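Local coordinates for putative diflavin flavoprotein A 3 (Synechocystis sp., PDB 6H0C) that probably passes electrons from NADH to oxygen and reduces it to water, and is represented here by its flavodiiron core of metallo-hydrolase-like and flavodoxin-like domains, at residues Ile355-Leu358 and Glu359-Arg363; Cys388-Ala391 and Gly392-Ala396; Gln245-Leu248 and Ser249-Gln252. All blocks are in the same frame, centred on the assembly; numbering follows the deposited sequence.

Contact 1 of 3, residues Ile355-Leu358 and Glu359-Arg363; sequences IDML and ENKFR
Ile355 O takes the backbone N-H of Glu359 at 2.9 Å, the first i to i+4 bond of this part of helix 353-364. The Ile355 side chain leads off to Phe348, Thr373 and Arg375. Asp356 O accepts from Asn360 N at 2.9 Å. The Asp356 carboxylate forms a salt bridge through OD1 with Arg375 of strand 368-377. Glu359 OE1 forms a salt bridge with the same nitrogen, Arg375 NH2, and Glu359 OE2 is hydrogen-bonded to Thr373. The Asp356 OD1 and Glu359 OE1 atoms are 4.7 Å apart. Met357 O bonds Lys361 N at 2.9 Å. The Met357 side chain bends at its second and third torsions, and its SD lies 4.2 Å from Lys361 CG. The two side chains cross there at about a right angle. Leu358 O accepts from Phe362 N, while Phe362 CD2 lies 3.1 Å from the same oxygen. Leu358 CD2 is 4.2 Å from Phe362 CE2. The i to i+4 spacing puts both residues on one face, and the matching first torsions (chi1 -71° and -73°, CG anti to the carbonyl carbon) point the two side chains the same way. Val344 and Leu329 touch both, and Phe310 and Phe312 meet the Phe362 ring edge to face. This is the helix of a beta-alpha-beta unit in the flavodoxin-like fold. Its apolar face packs on the parallel sheet and on helix 323-335. The shared arginine probably eases the repulsion between the two carboxylates and ties the Asp356 and Glu359 side of the helix to strand 368-377.

Contact 2 of 3, residues Cys388-Ala391 and Gly392-Ala396; sequences CEEA and GTDFA
Thr393 lays its CB over the backbone oxygen of Glu390, at 3.4 Å, one turn back along helix 382-404. This helix packs beside helix 268-281 and against strand 368-377 of the flavodoxin-like domain. Four successive backbone bonds, from Gly392 N to Cys388 O through Phe395 N to Ala391 O, hold the turns together. Cys388 points into the neighbouring helix, where it touches Leu272, Ala275 and Ile276. Glu389 carries its carboxylate to Lys282 and forms a salt bridge through OE1. Ala391 sets its small methyl against Phe371 and Ile374 of strand 368-377. The outer side is polar. Asp394 folds back over Glu390 O, with its CG 3.4 Å from that oxygen. Its CG is anti to the carbonyl carbon (chi1 -73°), which places the carboxylate beside its own backbone N. Glu390 OE1 and Asp394 OD1 are 4.2 Å apart, so two like charges lie close on an exposed side, where solvent probably weakens their repulsion. Thr393 OG1 is held by a hydrogen bond with Gly279 O, which joins the end of helix 268-281 to this helix. A water adds a side-chain link across one turn: it donates to Glu390 OE2 at 2.9 Å and is hydrogen-bonded to Thr393 OG1 at 3.0 Å.

Contact 3 of 3, residues Gln245-Leu248 and Ser249-Gln252; sequences QQWL and SEQQ
Along helix 237-253, Ser249 N, Glu250 N, Gln251 N and Gln252 N bond back to the oxygens of Gln245, Gln246, Trp247 and Leu248. The last of these bonds, Gln252 N to Leu248 O, is 3.2 Å long. Gln245 O is gripped twice by Ser249: its N lies at 3.0 Å and its OG donates at 2.8 Å. The two donors reach the oxygen from opposite faces of the carbonyl plane. The hydroxyl sits beside its own backbone N (chi1 -63°), which lets it turn back onto the preceding turn. Glu250 takes the less common rotamer with CG between the backbone N and the carbonyl carbon (chi1 41°). This presses CG to 3.0 Å from Trp247 O and swings the carboxylate back between Gln246 and Trp247. Glu250 OE1 lies 3.5 Å from Gln246 NE2, with the amide and carboxylate planes 69° apart. On the other side, OE2 is 4.1 Å from Trp247 CD1. A water bridges the two segments, donating to Trp247 O and Glu250 OE2 and accepting from Gln251 NE2 at 2.9 Å. Arg196 makes a cation-pi contact with the Trp247 ring, and also a long, weak ion pair with Glu250. Phe199 meets the same ring, while Leu248 faces Val210 of helix 207-217. The arrangement is that of an amphipathic alpha-helix: Trp247 and Leu248 pack onto neighbouring helices, Gln246 and Ser249 lie on the exposed side, and a serine hydroxyl bonds back to the i-4 carbonyl.

In the fold
All three contacts are local, each within one helix. Contacts 1 and 2 belong to the flavodoxin-like domain, on helices that both touch strand 368-377. Their nearest atoms are about 10 Å apart. Contact 3 precedes both in the chain, on helix 237-253, just ahead of the first strand of the parallel sheet. Its centre is 34 Å from that of contact 1. Contact 2 is the most buried and presents Cys388 and Ala391 to its neighbours. Contacts 1 and 3 are partly buried and use large aromatics. In contact 1 two acids share Arg375; in contact 2 Glu389 pairs with Lys282; in contact 3 Arg196 lies on Trp247. Contacts 2 and 3 also hold a bridging water.

Contact 1 of 3, residues Ile355-Leu358 and Glu359-Arg363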
loop_
_atom_site.group_PDB
_atom_site.type_symbol
_atom_site.label_atom_id
_atom_site.label_comp_id
_atom_site.label_asym_id
_atom_site.label_seq_id
_atom_site.Cartn_x
_atom_site.Cartn_y
_atom_site.Cartn_z
ATOM N N ILE A 355 6.055 12.805 -19.710
ATOM C CA ILE A 355 5.896 14.022 -18.918
ATOM C C ILE A 355 5.696 15.241 -19.822
ATOM O O ILE A 355 4.812 16.077 -19.578
ATOM C CB ILE A 355 7.109 14.235 -17.995
ATOM C CG1 ILE A 355 7.206 13.077 -16.998
ATOM C CG2 ILE A 355 7.009 15.572 -17.273
ATOM C CD1 ILE A 355 8.471 13.069 -16.174
ATOM N N ASP A 356 6.507 15.335 -20.874
ATOM C CA ASP A 356 6.354 16.410 -21.850
ATOM C C ASP A 356 4.960 16.358 -22.491
ATOM O O ASP A 356 4.283 17.385 -22.609
ATOM C CB ASP A 356 7.439 16.330 -22.928
ATOM C CG ASP A 356 8.850 16.462 -22.363
ATOM O OD1 ASP A 356 9.023 17.068 -21.278
ATOM O OD2 ASP A 356 9.789 15.957 -23.017
ATOM N N MET A 357 4.531 15.160 -22.887
ATOM C CA MET A 357 3.229 14.987 -23.525
ATOM C C MET A 357 2.109 15.517 -22.624
ATOM O O MET A 357 1.279 16.324 -23.047
ATOM C CB MET A 357 2.996 13.512 -23.869
ATOM C CG MET A 357 1.712 13.231 -24.643
ATOM S SD MET A 357 0.248 13.060 -23.593
ATOM C CE MET A 357 0.633 11.567 -22.665
ATOM N N LEU A 358 2.100 15.071 -21.371
ATOM C CA LEU A 358 1.085 15.506 -20.418
ATOM C C LEU A 358 1.113 17.021 -20.163
ATOM O O LEU A 358 0.065 17.680 -20.150
ATOM C CB LEU A 358 1.249 14.752 -19.100
ATOM C CG LEU A 358 0.870 13.269 -19.121
ATOM C CD1 LEU A 358 1.234 12.628 -17.795
ATOM C CD2 LEU A 358 -0.616 13.097 -19.425
ATOM N N GLU A 359 2.303 17.572 -19.955
ATOM C CA GLU A 359 2.427 18.997 -19.691
ATOM C C GLU A 359 1.835 19.793 -20.855
ATOM O O GLU A 359 1.053 20.723 -20.658
ATOM C CB GLU A 359 3.895 19.367 -19.466
ATOM C CG GLU A 359 4.157 20.853 -19.229
ATOM C CD GLU A 359 5.603 21.133 -18.855
ATOM O OE1 GLU A 359 6.506 20.705 -19.604
ATOM O OE2 GLU A 359 5.833 21.769 -17.806
ATOM N N ASN A 360 2.200 19.395 -22.068
ATOM C CA ASN A 360 1.733 20.051 -23.283
ATOM C C ASN A 360 0.234 19.967 -23.483
ATOM O O ASN A 360 -0.401 20.950 -23.871
ATOM C CB ASN A 360 2.419 19.452 -24.502
ATOM C CG ASN A 360 3.818 19.946 -24.667
ATOM O OD1 ASN A 360 4.144 21.053 -24.242
ATOM N ND2 ASN A 360 4.663 19.133 -25.285
ATOM N N LYS A 361 -0.327 18.785 -23.239
ATOM C CA LYS A 361 -1.755 18.579 -23.445
ATOM C C LYS A 361 -2.568 19.407 -22.453
ATOM O O LYS A 361 -3.574 20.015 -22.820
ATOM C CB LYS A 361 -2.108 17.089 -23.341
ATOM C CG LYS A 361 -2.078 16.373 -24.688
ATOM C CD LYS A 361 -0.818 16.722 -25.453
ATOM C CE LYS A 361 -0.852 16.223 -26.884
ATOM N NZ LYS A 361 0.496 16.357 -27.522
ATOM N N PHE A 362 -2.119 19.458 -21.206
ATOM C CA PHE A 362 -2.826 20.229 -20.198
ATOM C C PHE A 362 -2.654 21.731 -20.445
ATOM O O PHE A 362 -3.603 22.505 -20.276
ATOM C CB PHE A 362 -2.360 19.828 -18.795
ATOM C CG PHE A 362 -2.861 18.473 -18.368
ATOM C CD1 PHE A 362 -4.194 18.125 -18.556
ATOM C CD2 PHE A 362 -2.005 17.540 -17.807
ATOM C CE1 PHE A 362 -4.663 16.868 -18.179
ATOM C CE2 PHE A 362 -2.469 16.284 -17.433
ATOM C CZ PHE A 362 -3.793 15.948 -17.618
ATOM N N ARG A 363 -1.465 22.145 -20.877
ATOM C CA ARG A 363 -1.268 23.555 -21.205
ATOM C C ARG A 363 -2.145 23.970 -22.390
ATOM O O ARG A 363 -2.819 24.996 -22.329
ATOM C CB ARG A 363 0.195 23.866 -21.506
ATOM C CG ARG A 363 0.418 25.344 -21.835
ATOM C CD ARG A 363 1.887 25.730 -21.836
ATOM N NE ARG A 363 2.713 24.697 -22.450
ATOM C CZ ARG A 363 3.699 24.061 -21.824
ATOM N NH1 ARG A 363 3.997 24.360 -20.563
ATOM N NH2 ARG A 363 4.393 23.129 -22.466
#

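Contact 2 of 3, residues Cys388-Ala391 and Gly392-Ala396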
loop_
_atom_site.group_PDB
_atom_site.type_symbol
_atom_site.label_atom_id
_atom_site.label_comp_id
_atom_site.label_asym_id
_atom_site.label_seq_id
_atom_site.Cartn_x
_atom_site.Cartn_y
_atom_site.Cartn_z
ATOM N N CYS A 388 9.338 16.857 -3.643
ATOM C CA CYS A 388 7.981 16.467 -4.024
ATOM C C CYS A 388 6.954 16.823 -2.943
ATOM O O CYS A 388 5.867 17.327 -3.240
ATOM C CB CYS A 388 7.922 14.968 -4.326
ATOM S SG CYS A 388 8.792 14.502 -5.835
ATOM N N GLU A 389 7.300 16.545 -1.693
ATOM C CA GLU A 389 6.436 16.877 -0.575
ATOM C C GLU A 389 6.173 18.378 -0.582
ATOM O O GLU A 389 5.039 18.819 -0.404
ATOM C CB GLU A 389 7.073 16.419 0.746
ATOM C CG GLU A 389 6.248 16.697 1.993
ATOM C CD GLU A 389 6.836 16.056 3.249
ATOM O OE1 GLU A 389 6.170 16.081 4.303
ATOM O OE2 GLU A 389 7.965 15.529 3.186
ATOM N N GLU A 390 7.225 19.158 -0.832
ATOM C CA GLU A 390 7.116 20.614 -0.816
ATOM C C GLU A 390 6.259 21.107 -1.972
ATOM O O GLU A 390 5.487 22.053 -1.824
ATOM C CB GLU A 390 8.498 21.263 -0.872
ATOM C CG GLU A 390 8.483 22.715 -0.464
ATOM C CD GLU A 390 8.006 22.903 0.965
ATOM O OE1 GLU A 390 7.282 23.889 1.229
ATOM O OE2 GLU A 390 8.361 22.062 1.822
ATOM N N ALA A 391 6.394 20.459 -3.127
ATOM C CA ALA A 391 5.552 20.767 -4.283
ATOM C C ALA A 391 4.072 20.516 -3.971
ATOM O O ALA A 391 3.205 21.317 -4.334
ATOM C CB ALA A 391 5.986 19.948 -5.494
ATOM N N GLY A 392 3.794 19.402 -3.295
ATOM C CA GLY A 392 2.446 19.096 -2.848
ATOM C C GLY A 392 1.918 20.184 -1.930
ATOM O O GLY A 392 0.777 20.633 -2.067
ATOM N N THR A 393 2.752 20.618 -0.992
ATOM C CA THR A 393 2.371 21.704 -0.104
ATOM C C THR A 393 2.076 22.970 -0.899
ATOM O O THR A 393 1.056 23.608 -0.670
ATOM C CB THR A 393 3.457 21.993 0.938
ATOM O OG1 THR A 393 3.549 20.880 1.836
ATOM C CG2 THR A 393 3.118 23.251 1.735
ATOM N N ASP A 394 2.954 23.321 -1.838
ATOM C CA ASP A 394 2.731 24.484 -2.707
ATOM C C ASP A 394 1.399 24.396 -3.459
ATOM O O ASP A 394 0.665 25.381 -3.559
ATOM C CB ASP A 394 3.872 24.636 -3.717
ATOM C CG ASP A 394 5.155 25.139 -3.086
ATOM O OD1 ASP A 394 5.102 25.661 -1.951
ATOM O OD2 ASP A 394 6.219 25.019 -3.733
ATOM N N PHE A 395 1.105 23.213 -3.991
ATOM C CA PHE A 395 -0.144 22.953 -4.698
ATOM C C PHE A 395 -1.321 23.223 -3.760
ATOM O O PHE A 395 -2.282 23.902 -4.131
ATOM C CB PHE A 395 -0.169 21.502 -5.216
ATOM C CG PHE A 395 -1.177 21.239 -6.317
ATOM C CD1 PHE A 395 -2.491 20.905 -6.015
ATOM C CD2 PHE A 395 -0.802 21.294 -7.650
ATOM C CE1 PHE A 395 -3.409 20.645 -7.025
ATOM C CE2 PHE A 395 -1.715 21.030 -8.661
ATOM C CZ PHE A 395 -3.017 20.707 -8.347
ATOM N N ALA A 396 -1.228 22.707 -2.538
ATOM C CA ALA A 396 -2.289 22.878 -1.544
ATOM C C ALA A 396 -2.547 24.348 -1.203
ATOM O O ALA A 396 -3.697 24.797 -1.185
ATOM C CB ALA A 396 -1.951 22.110 -0.287
HETATM O O HOH W 1 6.355 20.160 2.535
#

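Contact 3 of 3, residues Gln245-Leu248 and Ser249-Gln252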
loop_
_atom_site.group_PDB
_atom_site.type_symbol
_atom_site.label_atom_id
_atom_site.label_comp_id
_atom_site.label_asym_id
_atom_site.label_seq_id
_atom_site.Cartn_x
_atom_site.Cartn_y
_atom_site.Cartn_z
ATOM N N GLN A 245 -11.069 5.978 12.604
ATOM C CA GLN A 245 -12.389 6.486 12.246
ATOM C C GLN A 245 -12.406 8.008 12.253
ATOM O O GLN A 245 -12.947 8.633 11.339
ATOM C CB GLN A 245 -13.464 5.943 13.194
ATOM C CG GLN A 245 -13.866 4.505 12.919
ATOM C CD GLN A 245 -14.153 4.238 11.436
ATOM O OE1 GLN A 245 -14.405 5.160 10.654
ATOM N NE2 GLN A 245 -14.112 2.966 11.049
ATOM N N GLN A 246 -11.804 8.601 13.280
ATOM C CA GLN A 246 -11.748 10.054 13.399
ATOM C C GLN A 246 -10.893 10.669 12.284
ATOM O O GLN A 246 -11.299 11.645 11.636
ATOM C CB GLN A 246 -11.203 10.453 14.764
ATOM C CG GLN A 246 -11.067 11.943 14.948
ATOM C CD GLN A 246 -10.148 12.290 16.100
ATOM O OE1 GLN A 246 -9.941 11.484 17.010
ATOM N NE2 GLN A 246 -9.576 13.489 16.060
ATOM N N TRP A 247 -9.717 10.088 12.054
ATOM C CA TRP A 247 -8.833 10.570 10.996
ATOM C C TRP A 247 -9.477 10.456 9.610
ATOM O O TRP A 247 -9.371 11.368 8.794
ATOM C CB TRP A 247 -7.506 9.807 11.021
ATOM C CG TRP A 247 -6.790 9.953 12.305
ATOM C CD1 TRP A 247 -6.967 10.936 13.227
ATOM C CD2 TRP A 247 -5.790 9.079 12.831
ATOM N NE1 TRP A 247 -6.130 10.737 14.295
ATOM C CE2 TRP A 247 -5.396 9.597 14.077
ATOM C CE3 TRP A 247 -5.183 7.902 12.366
ATOM C CZ2 TRP A 247 -4.422 8.991 14.867
ATOM C CZ3 TRP A 247 -4.212 7.294 13.152
ATOM C CH2 TRP A 247 -3.845 7.840 14.389
ATOM N N LEU A 248 -10.132 9.330 9.347
ATOM C CA LEU A 248 -10.849 9.149 8.091
ATOM C C LEU A 248 -11.944 10.207 7.939
ATOM O O LEU A 248 -12.138 10.792 6.865
ATOM C CB LEU A 248 -11.449 7.749 8.023
ATOM C CG LEU A 248 -10.438 6.618 7.864
ATOM C CD1 LEU A 248 -11.056 5.261 8.217
ATOM C CD2 LEU A 248 -9.907 6.615 6.442
ATOM N N SER A 249 -12.656 10.455 9.031
ATOM C CA SER A 249 -13.691 11.467 9.038
ATOM C C SER A 249 -13.119 12.828 8.700
ATOM O O SER A 249 -13.713 13.568 7.922
ATOM C CB SER A 249 -14.390 11.514 10.394
ATOM O OG SER A 249 -15.042 10.284 10.660
ATOM N N GLU A 250 -11.965 13.173 9.267
ATOM C CA GLU A 250 -11.464 14.520 9.022
ATOM C C GLU A 250 -10.919 14.667 7.611
ATOM O O GLU A 250 -11.008 15.746 7.035
ATOM C CB GLU A 250 -10.413 14.937 10.046
ATOM C CG GLU A 250 -9.401 13.914 10.450
ATOM C CD GLU A 250 -8.582 14.397 11.642
ATOM O OE1 GLU A 250 -9.178 14.604 12.728
ATOM O OE2 GLU A 250 -7.356 14.592 11.479
ATOM N N GLN A 251 -10.390 13.588 7.037
ATOM C CA GLN A 251 -9.910 13.642 5.662
ATOM C C GLN A 251 -11.056 13.936 4.700
ATOM O O GLN A 251 -10.954 14.810 3.842
ATOM C CB GLN A 251 -9.216 12.334 5.268
ATOM C CG GLN A 251 -7.822 12.157 5.881
ATOM C CD GLN A 251 -6.871 13.290 5.527
ATOM O OE1 GLN A 251 -6.768 13.695 4.372
ATOM N NE2 GLN A 251 -6.179 13.814 6.526
ATOM N N GLN A 252 -12.154 13.212 4.843
ATOM C CA GLN A 252 -13.247 13.349 3.894
ATOM C C GLN A 252 -14.030 14.632 4.146
ATOM O O GLN A 252 -14.840 15.051 3.327
ATOM C CB GLN A 252 -14.146 12.118 3.960
ATOM C CG GLN A 252 -13.396 10.867 3.514
ATOM C CD GLN A 252 -14.198 9.592 3.670
ATOM O OE1 GLN A 252 -14.335 9.058 4.771
ATOM N NE2 GLN A 252 -14.721 9.089 2.562
HETATM O O HOH W 2 -6.412 12.600 9.183
#